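PDB 6K40: alkyl hydroperoxide reductase AhpD from Deinococcus radiodurans R1, which probably acts as a peroxiredoxin-type enzyme of antioxidant defence, reducing hydroperoxides. Local coordinates for residues A[58-63]-A[171-176]; A[79-84]-A[131-136]; A[65-70]-A[164-169]. All coordinates share one frame; numbering follows the deposited sequence.

In the fold
All three contacts are helix packing within one all-helical chain. Contacts 1 and 3 join the same two helices, 54-69 and 161-184, with their centres about 9 Å apart, and both are only partly buried. Contact 1 does so through sulfur and aromatic rings; contact 3, nearer the end of helix 54-69, uses one leucine against the flank of polar side chains. Contact 2 is fully buried and purely apolar between side chains, pairing helix 76-90 with helix 127-141. Helix 161-184 connects the three: Ile171 and Phe174, which belong to the segments of contact 1, pack on Ala136 and Ala83 of contact 2. Contact 2 is tied to contact 3 separately, by Arg79 hydrogen-bonding to the carbonyl of Lys70.

Contact 1 of 3, residues A[58-63]-A[171-176]; sequences LAWWNY and IAMFNM
A pair of Met-aromatic contacts, Trp60 with Met173 and Met176, spans helix 54-69 and helix 161-184 in the all-helical AhpD-like fold. The two segments run roughly antiparallel, and with 13.0 Å between their axes it takes long side chains to bridge them. The nitrogen corner of the indole is what arrives: Met176 SD sits at the ring edge, 79° off the normal of the five-membered ring, with NE1 of Trp60 3.9 Å from SD of Met176 and CD1 of Trp60 4.0 Å from that same sulfur. One turn earlier, Met173 SD approaches the ring obliquely, 4.1 Å from Trp60 NE1. Both sulfurs thus gather at the same N-H corner, and a glycerol, probably from the crystallisation liquor, also lies about 4 Å from the side chain of Trp60.

Met173 does double duty because its chain is folded twice, at chi2 (52°) and chi3 (48°), which places its methyl by Tyr63, one turn on from Trp60. Tyr63 points at the partner helix and slides past the methionine in the opposite sense. Its ring meets that methyl obliquely along one side, Tyr63 CE2 being 3.4 Å and Tyr63 CD2 3.7 Å from Met173 CE.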
ATOM      1  N   LEU A  58       1.022   4.998  28.748  1.00 22.43           N
ATOM      2  CA  LEU A  58       2.107   5.952  28.953  1.00 20.12           C
ATOM      3  C   LEU A  58       3.464   5.261  28.904  1.00 19.27           C
ATOM      4  O   LEU A  58       4.419   5.796  28.325  1.00 20.59           O
ATOM      5  CB  LEU A  58       1.912   6.698  30.272  1.00 20.01           C
ATOM      6  CG  LEU A  58       0.792   7.741  30.238  1.00 21.22           C
ATOM      7  CD1 LEU A  58       0.478   8.250  31.637  1.00 21.11           C
ATOM      8  CD2 LEU A  58       1.149   8.893  29.308  1.00 22.20           C
ATOM      9  N   ALA A  59       3.569   4.063  29.483  1.00 16.35           N
ATOM     10  CA  ALA A  59       4.817   3.311  29.370  1.00 18.93           C
ATOM     11  C   ALA A  59       5.093   2.912  27.921  1.00 22.76           C
ATOM     12  O   ALA A  59       6.234   3.027  27.436  1.00 25.89           O
ATOM     13  CB  ALA A  59       4.767   2.080  30.271  1.00 18.18           C
ATOM     14  N   TRP A  60       4.058   2.441  27.215  1.00 22.42           N
ATOM     15  CA  TRP A  60       4.215   2.108  25.806  1.00 21.01           C
ATOM     16  C   TRP A  60       4.711   3.307  25.013  1.00 19.83           C
ATOM     17  O   TRP A  60       5.596   3.172  24.164  1.00 19.73           O
ATOM     18  CB  TRP A  60       2.896   1.602  25.219  1.00 21.10           C
ATOM     19  CG  TRP A  60       2.944   1.525  23.724  1.00 21.78           C
ATOM     20  CD1 TRP A  60       3.393   0.479  22.973  1.00 22.38           C
ATOM     21  CD2 TRP A  60       2.564   2.551  22.798  1.00 21.84           C
ATOM     22  NE1 TRP A  60       3.306   0.784  21.636  1.00 23.39           N
ATOM     23  CE2 TRP A  60       2.803   2.051  21.502  1.00 22.82           C
ATOM     24  CE3 TRP A  60       2.045   3.840  22.938  1.00 21.33           C
ATOM     25  CZ2 TRP A  60       2.539   2.797  20.356  1.00 21.62           C
ATOM     26  CZ3 TRP A  60       1.784   4.578  21.801  1.00 21.92           C
ATOM     27  CH2 TRP A  60       2.029   4.055  20.526  1.00 22.19           C
ATOM     28  N   TRP A  61       4.143   4.488  25.268  1.00 19.36           N
ATOM     29  CA  TRP A  61       4.543   5.669  24.514  1.00 18.54           C
ATOM     30  C   TRP A  61       5.965   6.078  24.852  1.00 19.08           C
ATOM     31  O   TRP A  61       6.722   6.473  23.964  1.00 18.35           O
ATOM     32  CB  TRP A  61       3.589   6.831  24.772  1.00 18.52           C
ATOM     33  CG  TRP A  61       4.069   8.113  24.152  1.00 19.77           C
ATOM     34  CD1 TRP A  61       4.409   9.264  24.804  1.00 19.40           C
ATOM     35  CD2 TRP A  61       4.273   8.370  22.755  1.00 20.09           C
ATOM     36  NE1 TRP A  61       4.803  10.221  23.902  1.00 19.59           N
ATOM     37  CE2 TRP A  61       4.732   9.697  22.638  1.00 19.55           C
ATOM     38  CE3 TRP A  61       4.110   7.606  21.594  1.00 20.32           C
ATOM     39  CZ2 TRP A  61       5.028  10.279  21.405  1.00 18.95           C
ATOM     40  CZ3 TRP A  61       4.407   8.187  20.369  1.00 19.82           C
ATOM     41  CH2 TRP A  61       4.860   9.509  20.286  1.00 18.07           C
ATOM     42  N   ASN A  62       6.346   5.994  26.127  1.00 19.62           N
ATOM     43  CA  ASN A  62       7.730   6.259  26.502  1.00 19.22           C
ATOM     44  C   ASN A  62       8.687   5.409  25.669  1.00 21.08           C
ATOM     45  O   ASN A  62       9.584   5.934  24.989  1.00 23.12           O
ATOM     46  CB  ASN A  62       7.904   5.995  27.998  1.00 18.71           C
ATOM     47  CG  ASN A  62       9.310   6.243  28.478  1.00 20.23           C
ATOM     48  OD1 ASN A  62       9.763   7.385  28.557  1.00 22.07           O
ATOM     49  ND2 ASN A  62      10.010   5.169  28.822  1.00 20.60           N
ATOM     50  N   TYR A  63       8.464   4.091  25.661  1.00 19.32           N
ATOM     51  CA  TYR A  63       9.358   3.206  24.914  1.00 18.28           C
ATOM     52  C   TYR A  63       9.309   3.489  23.412  1.00 18.79           C
ATOM     53  O   TYR A  63      10.353   3.635  22.763  1.00 19.67           O
ATOM     54  CB  TYR A  63       9.017   1.743  25.195  1.00 19.71           C
ATOM     55  CG  TYR A  63       9.838   0.765  24.377  1.00 21.34           C
ATOM     56  CD1 TYR A  63      11.198   0.968  24.171  1.00 19.83           C
ATOM     57  CD2 TYR A  63       9.254  -0.362  23.811  1.00 23.01           C
ATOM     58  CE1 TYR A  63      11.950   0.082  23.423  1.00 19.03           C
ATOM     59  CE2 TYR A  63      10.004  -1.257  23.066  1.00 21.77           C
ATOM     60  CZ  TYR A  63      11.348  -1.028  22.875  1.00 19.55           C
ATOM     61  OH  TYR A  63      12.089  -1.917  22.133  1.00 20.69           O
ATOM     62  N   ILE A 171      11.603  -3.189  13.876  1.00 17.06           N
ATOM     63  CA  ILE A 171      10.809  -4.153  13.114  1.00 18.13           C
ATOM     64  C   ILE A 171       9.825  -4.873  14.031  1.00 18.74           C
ATOM     65  O   ILE A 171       8.628  -4.995  13.725  1.00 19.95           O
ATOM     66  CB  ILE A 171      11.726  -5.148  12.379  1.00 17.30           C
ATOM     67  CG1 ILE A 171      12.538  -4.427  11.301  1.00 14.96           C
ATOM     68  CG2 ILE A 171      10.902  -6.282  11.773  1.00 15.69           C
ATOM     69  CD1 ILE A 171      13.834  -5.133  10.932  1.00 15.12           C
ATOM     70  N   ALA A 172      10.308  -5.340  15.184  1.00 17.83           N
ATOM     71  CA  ALA A 172       9.435  -6.071  16.096  1.00 17.37           C
ATOM     72  C   ALA A 172       8.381  -5.152  16.715  1.00 16.58           C
ATOM     73  O   ALA A 172       7.225  -5.555  16.911  1.00 17.95           O
ATOM     74  CB  ALA A 172      10.286  -6.759  17.163  1.00 18.56           C
ATOM     75  N   MET A 173       8.748  -3.900  16.996  1.00 16.33           N
ATOM     76  CA  MET A 173       7.804  -2.954  17.577  1.00 19.96           C
ATOM     77  C   MET A 173       6.691  -2.612  16.602  1.00 18.67           C
ATOM     78  O   MET A 173       5.546  -2.395  17.012  1.00 19.06           O
ATOM     79  CB  MET A 173       8.551  -1.689  18.007  1.00 25.87           C
ATOM     80  CG  MET A 173       7.682  -0.524  18.468  1.00 31.61           C
ATOM     81  SD  MET A 173       6.477  -0.928  19.748  1.00 37.64           S
ATOM     82  CE  MET A 173       7.480  -1.817  20.928  1.00 36.52           C
ATOM     83  N   PHE A 174       6.989  -2.591  15.306  1.00 17.53           N
ATOM     84  CA  PHE A 174       5.901  -2.349  14.374  1.00 18.76           C
ATOM     85  C   PHE A 174       5.097  -3.613  14.123  1.00 19.67           C
ATOM     86  O   PHE A 174       3.890  -3.527  13.872  1.00 20.09           O
ATOM     87  CB  PHE A 174       6.434  -1.726  13.088  1.00 16.81           C
ATOM     88  CG  PHE A 174       6.626  -0.250  13.211  1.00 16.88           C
ATOM     89  CD1 PHE A 174       5.538   0.604  13.139  1.00 17.88           C
ATOM     90  CD2 PHE A 174       7.874   0.280  13.481  1.00 16.37           C
ATOM     91  CE1 PHE A 174       5.700   1.964  13.290  1.00 18.34           C
ATOM     92  CE2 PHE A 174       8.043   1.640  13.633  1.00 17.66           C
ATOM     93  CZ  PHE A 174       6.953   2.485  13.542  1.00 18.10           C
ATOM     94  N   ASN A 175       5.717  -4.788  14.256  1.00 17.61           N
ATOM     95  CA  ASN A 175       4.921  -6.012  14.302  1.00 16.30           C
ATOM     96  C   ASN A 175       3.959  -6.009  15.484  1.00 20.06           C
ATOM     97  O   ASN A 175       2.921  -6.681  15.440  1.00 20.39           O
ATOM     98  CB  ASN A 175       5.834  -7.233  14.355  1.00 14.31           C
ATOM     99  CG  ASN A 175       6.170  -7.757  12.980  1.00 15.38           C
ATOM    100  OD1 ASN A 175       5.373  -8.464  12.363  1.00 15.24           O
ATOM    101  ND2 ASN A 175       7.349  -7.401  12.482  1.00 15.71           N
ATOM    102  N   MET A 176       4.286  -5.268  16.546  1.00 21.74           N
ATOM    103  CA  MET A 176       3.366  -5.138  17.677  1.00 20.94           C
ATOM    104  C   MET A 176       2.279  -4.092  17.416  1.00 17.79           C
ATOM    105  O   MET A 176       1.086  -4.343  17.655  1.00 14.20           O
ATOM    106  CB  MET A 176       4.129  -4.770  18.950  1.00 26.26           C
ATOM    107  CG  MET A 176       3.206  -4.253  20.038  1.00 34.93           C
ATOM    108  SD  MET A 176       3.890  -2.988  21.106  1.00 44.59           S
ATOM    109  CE  MET A 176       4.724  -3.995  22.320  1.00 44.02           C
TER

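Contact 2 of 3, residues A[79-84]-A[131-136]; sequences RELLAV and AMCAYA
The carbonyl oxygen of Met132 takes the helical N-H of Ala136, with Ala136 N 2.9 Å from Met132 O, and it also has a Leu82 methyl pressed against it, CD2 of Leu82 standing 3.7 Å from O of Met132. No hydrogen bond crosses between 79-84 and 131-136, so this buried packing of helix 76-90 on helix 127-141, in the all-helical AhpD-like fold of the carboxymuconolactone decarboxylase family, depends on shape. The segments run in the same general direction at 38°, their axes 9.8 Å apart, which is close enough for leucine branches to reach an alanine methyl and a cysteine sulfur directly.

Leu82 works as a fork between two residues one turn apart. Its CG lies beside the backbone N (chi1 -63°), and from there the two methyls separate: CD2 of Leu82 reaches CB of Ala136 at 3.9 Å, while CD1 of Leu82 touches CE of Met132 at 3.8 Å. The methionine crosses the leucine at about a right angle, and a bend at chi3 (76°) brings its methyl back to that branch. Next to this, Leu81 packs its branch point against the sulfur of Cys133, CG of Leu81 lying 3.9 Å from SG of Cys133 and both methyls close by.

Other helices close round the pair. Leu82 also packs on Ala167 and Val170 of helix 161-184, Met132 on Leu154 of helix 151-156, and Val84 on Leu103 of helix 93-107.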
ATOM      1  N   ARG A  79      14.249   4.377  10.078  1.00 19.99           N
ATOM      2  CA  ARG A  79      13.213   3.823  10.942  1.00 19.41           C
ATOM      3  C   ARG A  79      11.857   3.852  10.253  1.00 18.72           C
ATOM      4  O   ARG A  79      11.088   2.889  10.342  1.00 17.98           O
ATOM      5  CB  ARG A  79      13.146   4.603  12.254  1.00 19.90           C
ATOM      6  CG  ARG A  79      14.297   4.377  13.203  1.00 21.28           C
ATOM      7  CD  ARG A  79      14.689   5.699  13.815  1.00 24.56           C
ATOM      8  NE  ARG A  79      14.969   5.592  15.236  1.00 29.13           N
ATOM      9  CZ  ARG A  79      15.232   6.632  16.017  1.00 32.04           C
ATOM     10  NH1 ARG A  79      15.248   7.860  15.513  1.00 32.20           N
ATOM     11  NH2 ARG A  79      15.477   6.445  17.306  1.00 33.73           N
ATOM     12  N   GLU A  80      11.552   4.945   9.546  1.00 17.50           N
ATOM     13  CA  GLU A  80      10.277   5.019   8.842  1.00 18.51           C
ATOM     14  C   GLU A  80      10.243   4.085   7.643  1.00 18.08           C
ATOM     15  O   GLU A  80       9.177   3.569   7.299  1.00 18.15           O
ATOM     16  CB  GLU A  80       9.990   6.459   8.408  1.00 21.27           C
ATOM     17  CG  GLU A  80       9.882   7.457   9.561  1.00 23.58           C
ATOM     18  CD  GLU A  80       8.839   7.072  10.606  1.00 23.89           C
ATOM     19  OE1 GLU A  80       7.875   6.350  10.265  1.00 23.09           O
ATOM     20  OE2 GLU A  80       8.979   7.509  11.770  1.00 23.28           O
ATOM     21  N   LEU A  81      11.391   3.831   7.013  1.00 19.41           N
ATOM     22  CA  LEU A  81      11.443   2.832   5.951  1.00 21.11           C
ATOM     23  C   LEU A  81      11.062   1.458   6.489  1.00 20.42           C
ATOM     24  O   LEU A  81      10.210   0.758   5.915  1.00 21.40           O
ATOM     25  CB  LEU A  81      12.845   2.810   5.338  1.00 22.26           C
ATOM     26  CG  LEU A  81      13.155   1.820   4.218  1.00 23.10           C
ATOM     27  CD1 LEU A  81      12.462   2.244   2.940  1.00 22.00           C
ATOM     28  CD2 LEU A  81      14.658   1.724   3.997  1.00 22.57           C
ATOM     29  N   LEU A  82      11.672   1.071   7.611  1.00 18.13           N
ATOM     30  CA  LEU A  82      11.311  -0.188   8.258  1.00 18.28           C
ATOM     31  C   LEU A  82       9.831  -0.215   8.630  1.00 17.23           C
ATOM     32  O   LEU A  82       9.130  -1.208   8.385  1.00 18.63           O
ATOM     33  CB  LEU A  82      12.186  -0.403   9.495  1.00 19.14           C
ATOM     34  CG  LEU A  82      13.687  -0.553   9.230  1.00 19.28           C
ATOM     35  CD1 LEU A  82      14.470  -0.620  10.535  1.00 18.77           C
ATOM     36  CD2 LEU A  82      13.958  -1.780   8.374  1.00 18.53           C
ATOM     37  N   ALA A  83       9.341   0.875   9.226  1.00 16.98           N
ATOM     38  CA  ALA A  83       7.941   0.955   9.635  1.00 16.98           C
ATOM     39  C   ALA A  83       7.004   0.751   8.453  1.00 17.88           C
ATOM     40  O   ALA A  83       6.018   0.012   8.545  1.00 20.99           O
ATOM     41  CB  ALA A  83       7.673   2.307  10.288  1.00 15.04           C
ATOM     42  N   VAL A  84       7.295   1.418   7.336  1.00 16.10           N
ATOM     43  CA  VAL A  84       6.435   1.346   6.162  1.00 15.26           C
ATOM     44  C   VAL A  84       6.435  -0.062   5.585  1.00 18.95           C
ATOM     45  O   VAL A  84       5.376  -0.603   5.238  1.00 17.48           O
ATOM     46  CB  VAL A  84       6.880   2.397   5.128  1.00 15.49           C
ATOM     47  CG1 VAL A  84       6.309   2.084   3.762  1.00 15.76           C
ATOM     48  CG2 VAL A  84       6.465   3.792   5.579  1.00 18.59           C
ATOM     49  N   ALA A 131      19.098  -4.337   1.991  1.00 20.74           N
ATOM     50  CA  ALA A 131      19.382  -5.298   3.053  1.00 20.07           C
ATOM     51  C   ALA A 131      18.421  -5.120   4.221  1.00 19.90           C
ATOM     52  O   ALA A 131      17.878  -6.099   4.751  1.00 20.73           O
ATOM     53  CB  ALA A 131      20.832  -5.159   3.517  1.00 20.44           C
ATOM     54  N   MET A 132      18.200  -3.872   4.638  1.00 18.65           N
ATOM     55  CA  MET A 132      17.307  -3.617   5.762  1.00 20.06           C
ATOM     56  C   MET A 132      15.881  -4.043   5.439  1.00 18.52           C
ATOM     57  O   MET A 132      15.186  -4.599   6.296  1.00 18.04           O
ATOM     58  CB  MET A 132      17.367  -2.140   6.155  1.00 22.53           C
ATOM     59  CG  MET A 132      18.684  -1.746   6.810  1.00 24.81           C
ATOM     60  SD  MET A 132      18.804   0.006   7.216  1.00 28.00           S
ATOM     61  CE  MET A 132      17.760   0.084   8.671  1.00 27.12           C
ATOM     62  N   CYS A 133      15.437  -3.828   4.195  1.00 18.32           N
ATOM     63  CA  CYS A 133      14.065  -4.172   3.840  1.00 17.66           C
ATOM     64  C   CYS A 133      13.884  -5.679   3.721  1.00 17.91           C
ATOM     65  O   CYS A 133      12.860  -6.220   4.154  1.00 17.78           O
ATOM     66  CB  CYS A 133      13.671  -3.490   2.527  1.00 19.62           C
ATOM     67  SG  CYS A 133      13.367  -1.707   2.628  1.00 21.89           S
ATOM     68  N   ALA A 134      14.879  -6.377   3.171  1.00 17.52           N
ATOM     69  CA  ALA A 134      14.817  -7.834   3.123  1.00 18.24           C
ATOM     70  C   ALA A 134      14.807  -8.427   4.523  1.00 18.92           C
ATOM     71  O   ALA A 134      14.042  -9.358   4.808  1.00 19.70           O
ATOM     72  CB  ALA A 134      15.992  -8.387   2.314  1.00 16.04           C
ATOM     73  N   TYR A 135      15.647  -7.893   5.414  1.00 19.84           N
ATOM     74  CA  TYR A 135      15.661  -8.369   6.792  1.00 17.69           C
ATOM     75  C   TYR A 135      14.328  -8.104   7.482  1.00 16.46           C
ATOM     76  O   TYR A 135      13.802  -8.972   8.189  1.00 15.55           O
ATOM     77  CB  TYR A 135      16.810  -7.716   7.560  1.00 17.88           C
ATOM     78  CG  TYR A 135      17.111  -8.392   8.878  1.00 18.27           C
ATOM     79  CD1 TYR A 135      17.986  -9.470   8.944  1.00 18.89           C
ATOM     80  CD2 TYR A 135      16.516  -7.955  10.054  1.00 16.42           C
ATOM     81  CE1 TYR A 135      18.260 -10.092  10.149  1.00 19.90           C
ATOM     82  CE2 TYR A 135      16.784  -8.570  11.262  1.00 17.80           C
ATOM     83  CZ  TYR A 135      17.655  -9.635  11.305  1.00 18.80           C
ATOM     84  OH  TYR A 135      17.919 -10.249  12.506  1.00 17.29           O
ATOM     85  N   ALA A 136      13.768  -6.905   7.293  1.00 16.55           N
ATOM     86  CA  ALA A 136      12.478  -6.586   7.895  1.00 15.14           C
ATOM     87  C   ALA A 136      11.392  -7.524   7.393  1.00 16.73           C
ATOM     88  O   ALA A 136      10.566  -8.011   8.177  1.00 14.91           O
ATOM     89  CB  ALA A 136      12.109  -5.132   7.603  1.00 15.15           C
TER

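Contact 3 of 3, residues A[65-70]-A[164-169]; sequences NLLVNK and ILEAVQ
Glu166 is the first residue of 164-169 to meet Leu67, which sits in the wider pi-type turn near the end of helix 54-69, where it packs on helix 161-184 in the AhpD-like fold. The glutamate uses its CG and its backbone O, each 4.2 Å from CD1 of Leu67. Its carboxylate goes on to the loop after helix 54-69, where its oxygens accept the backbone N-H groups of Gly73 and Leu74, and a long, weak ion pair links it to Arg79. Ala167 turns away to pack on Leu74 and Leu82.

Gln169 gives the closer contact. Leu67, its CG anti to the backbone N (chi1 179°), crosses it obliquely and lays both methyls against one side of it, CD1 of Leu67 lying 3.6 Å from CB of Gln169 and CD2 of Leu67 3.6 Å from the backbone O of Gln169. Both ends of the amide have partners: NE2 a weak bond back to the carbonyl of Leu165, OE1 a hydrogen bond with Tyr63 OH.

The pi-type turn shows in a doubly used carbonyl: Asn65 O receives Asn69 N at 3.1 Å and Lys70 N at 3.0 Å. On the same turn Asn69 ND2 donates to Asn65 OD1 at 2.9 Å.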
ATOM      1  N   ASN A  65       8.266   6.126  21.643  1.00 20.07           N
ATOM      2  CA  ASN A  65       8.815   7.426  21.293  1.00 20.23           C
ATOM      3  C   ASN A  65      10.334   7.409  21.347  1.00 21.22           C
ATOM      4  O   ASN A  65      10.995   7.927  20.439  1.00 20.59           O
ATOM      5  CB  ASN A  65       8.255   8.488  22.239  1.00 21.23           C
ATOM      6  CG  ASN A  65       8.441   9.893  21.716  1.00 23.06           C
ATOM      7  OD1 ASN A  65       8.688  10.099  20.530  1.00 24.23           O
ATOM      8  ND2 ASN A  65       8.325  10.872  22.604  1.00 24.26           N
ATOM      9  N   LEU A  66      10.912   6.804  22.396  1.00 21.58           N
ATOM     10  CA  LEU A  66      12.370   6.741  22.461  1.00 22.55           C
ATOM     11  C   LEU A  66      12.944   5.941  21.297  1.00 22.31           C
ATOM     12  O   LEU A  66      13.963   6.326  20.711  1.00 20.96           O
ATOM     13  CB  LEU A  66      12.816   6.143  23.793  1.00 23.11           C
ATOM     14  CG  LEU A  66      14.331   6.005  23.950  1.00 23.98           C
ATOM     15  CD1 LEU A  66      14.992   7.374  23.974  1.00 22.92           C
ATOM     16  CD2 LEU A  66      14.677   5.212  25.203  1.00 25.47           C
ATOM     17  N   LEU A  67      12.288   4.840  20.928  1.00 21.98           N
ATOM     18  CA  LEU A  67      12.852   3.940  19.927  1.00 21.21           C
ATOM     19  C   LEU A  67      12.712   4.485  18.509  1.00 23.55           C
ATOM     20  O   LEU A  67      13.654   4.393  17.712  1.00 24.82           O
ATOM     21  CB  LEU A  67      12.184   2.570  20.025  1.00 20.06           C
ATOM     22  CG  LEU A  67      12.648   1.522  19.016  1.00 19.23           C
ATOM     23  CD1 LEU A  67      14.069   1.081  19.331  1.00 15.18           C
ATOM     24  CD2 LEU A  67      11.696   0.335  19.004  1.00 14.90           C
ATOM     25  N   VAL A  68      11.561   5.059  18.175  1.00 23.68           N
ATOM     26  CA  VAL A  68      11.219   5.361  16.792  1.00 22.63           C
ATOM     27  C   VAL A  68      11.471   6.823  16.442  1.00 25.32           C
ATOM     28  O   VAL A  68      11.965   7.124  15.354  1.00 26.30           O
ATOM     29  CB  VAL A  68       9.748   4.970  16.528  1.00 19.53           C
ATOM     30  CG1 VAL A  68       9.318   5.389  15.128  1.00 19.05           C
ATOM     31  CG2 VAL A  68       9.558   3.476  16.731  1.00 17.31           C
ATOM     32  N   ASN A  69      11.152   7.746  17.346  1.00 25.11           N
ATOM     33  CA  ASN A  69      11.186   9.170  17.027  1.00 26.30           C
ATOM     34  C   ASN A  69      12.441   9.879  17.516  1.00 28.10           C
ATOM     35  O   ASN A  69      13.012  10.688  16.779  1.00 28.82           O
ATOM     36  CB  ASN A  69       9.955   9.868  17.611  1.00 24.08           C
ATOM     37  CG  ASN A  69       8.660   9.278  17.103  1.00 22.87           C
ATOM     38  OD1 ASN A  69       8.555   8.887  15.940  1.00 23.32           O
ATOM     39  ND2 ASN A  69       7.662   9.208  17.975  1.00 23.08           N
ATOM     40  N   LYS A  70      12.877   9.609  18.743  1.00 26.26           N
ATOM     41  CA  LYS A  70      14.001  10.333  19.315  1.00 27.58           C
ATOM     42  C   LYS A  70      15.314   9.865  18.692  1.00 26.56           C
ATOM     43  O   LYS A  70      15.357   8.940  17.876  1.00 25.28           O
ATOM     44  CB  LYS A  70      14.015  10.174  20.833  1.00 29.96           C
ATOM     45  CG  LYS A  70      12.967  11.020  21.541  1.00 32.42           C
ATOM     46  CD  LYS A  70      12.467  10.339  22.797  1.00 34.02           C
ATOM     47  CE  LYS A  70      12.490  11.284  23.982  1.00 36.18           C
ATOM     48  NZ  LYS A  70      12.634  10.546  25.269  1.00 38.37           N
ATOM     49  N   ILE A 164      22.052  -2.500  14.683  1.00 20.93           N
ATOM     50  CA  ILE A 164      21.329  -3.730  14.372  1.00 20.64           C
ATOM     51  C   ILE A 164      20.287  -4.024  15.445  1.00 22.87           C
ATOM     52  O   ILE A 164      19.149  -4.400  15.138  1.00 20.93           O
ATOM     53  CB  ILE A 164      22.319  -4.896  14.201  1.00 19.33           C
ATOM     54  CG1 ILE A 164      23.109  -4.734  12.898  1.00 19.60           C
ATOM     55  CG2 ILE A 164      21.588  -6.229  14.231  1.00 18.53           C
ATOM     56  CD1 ILE A 164      24.169  -5.797  12.683  1.00 16.88           C
ATOM     57  N   LEU A 165      20.657  -3.858  16.717  1.00 22.02           N
ATOM     58  CA  LEU A 165      19.697  -4.030  17.801  1.00 23.51           C
ATOM     59  C   LEU A 165      18.543  -3.044  17.668  1.00 22.92           C
ATOM     60  O   LEU A 165      17.377  -3.410  17.858  1.00 15.32           O
ATOM     61  CB  LEU A 165      20.400  -3.868  19.150  1.00 25.41           C
ATOM     62  CG  LEU A 165      19.552  -3.833  20.423  1.00 28.16           C
ATOM     63  CD1 LEU A 165      18.608  -5.024  20.490  1.00 32.86           C
ATOM     64  CD2 LEU A 165      20.445  -3.784  21.658  1.00 32.83           C
ATOM     65  N   GLU A 166      18.850  -1.791  17.316  1.00 22.59           N
ATOM     66  CA  GLU A 166      17.799  -0.795  17.132  1.00 20.18           C
ATOM     67  C   GLU A 166      16.868  -1.175  15.985  1.00 18.18           C
ATOM     68  O   GLU A 166      15.645  -1.041  16.100  1.00 18.02           O
ATOM     69  CB  GLU A 166      18.422   0.578  16.885  1.00 22.47           C
ATOM     70  CG  GLU A 166      17.423   1.729  16.869  1.00 27.09           C
ATOM     71  CD  GLU A 166      18.091   3.088  17.013  1.00 32.53           C
ATOM     72  OE1 GLU A 166      17.854   3.966  16.155  1.00 34.35           O
ATOM     73  OE2 GLU A 166      18.856   3.278  17.985  1.00 34.38           O
ATOM     74  N   ALA A 167      17.427  -1.652  14.870  1.00 19.00           N
ATOM     75  CA  ALA A 167      16.604  -2.028  13.725  1.00 18.58           C
ATOM     76  C   ALA A 167      15.717  -3.223  14.050  1.00 17.96           C
ATOM     77  O   ALA A 167      14.540  -3.256  13.666  1.00 18.67           O
ATOM     78  CB  ALA A 167      17.488  -2.330  12.517  1.00 15.63           C
ATOM     79  N   VAL A 168      16.273  -4.223  14.738  1.00 18.03           N
ATOM     80  CA  VAL A 168      15.476  -5.371  15.156  1.00 17.90           C
ATOM     81  C   VAL A 168      14.342  -4.918  16.065  1.00 17.44           C
ATOM     82  O   VAL A 168      13.190  -5.353  15.914  1.00 18.13           O
ATOM     83  CB  VAL A 168      16.371  -6.421  15.842  1.00 16.19           C
ATOM     84  CG1 VAL A 168      15.529  -7.525  16.450  1.00 15.79           C
ATOM     85  CG2 VAL A 168      17.361  -6.999  14.852  1.00 15.41           C
ATOM     86  N   GLN A 169      14.647  -4.026  17.012  1.00 18.69           N
ATOM     87  CA  GLN A 169      13.620  -3.488  17.893  1.00 18.89           C
ATOM     88  C   GLN A 169      12.530  -2.775  17.107  1.00 16.79           C
ATOM     89  O   GLN A 169      11.346  -2.924  17.411  1.00 15.70           O
ATOM     90  CB  GLN A 169      14.248  -2.532  18.904  1.00 20.14           C
ATOM     91  CG  GLN A 169      14.515  -3.139  20.262  1.00 22.08           C
ATOM     92  CD  GLN A 169      15.339  -2.224  21.134  1.00 23.43           C
ATOM     93  OE1 GLN A 169      14.974  -1.943  22.274  1.00 26.70           O
ATOM     94  NE2 GLN A 169      16.459  -1.748  20.604  1.00 22.78           N
TER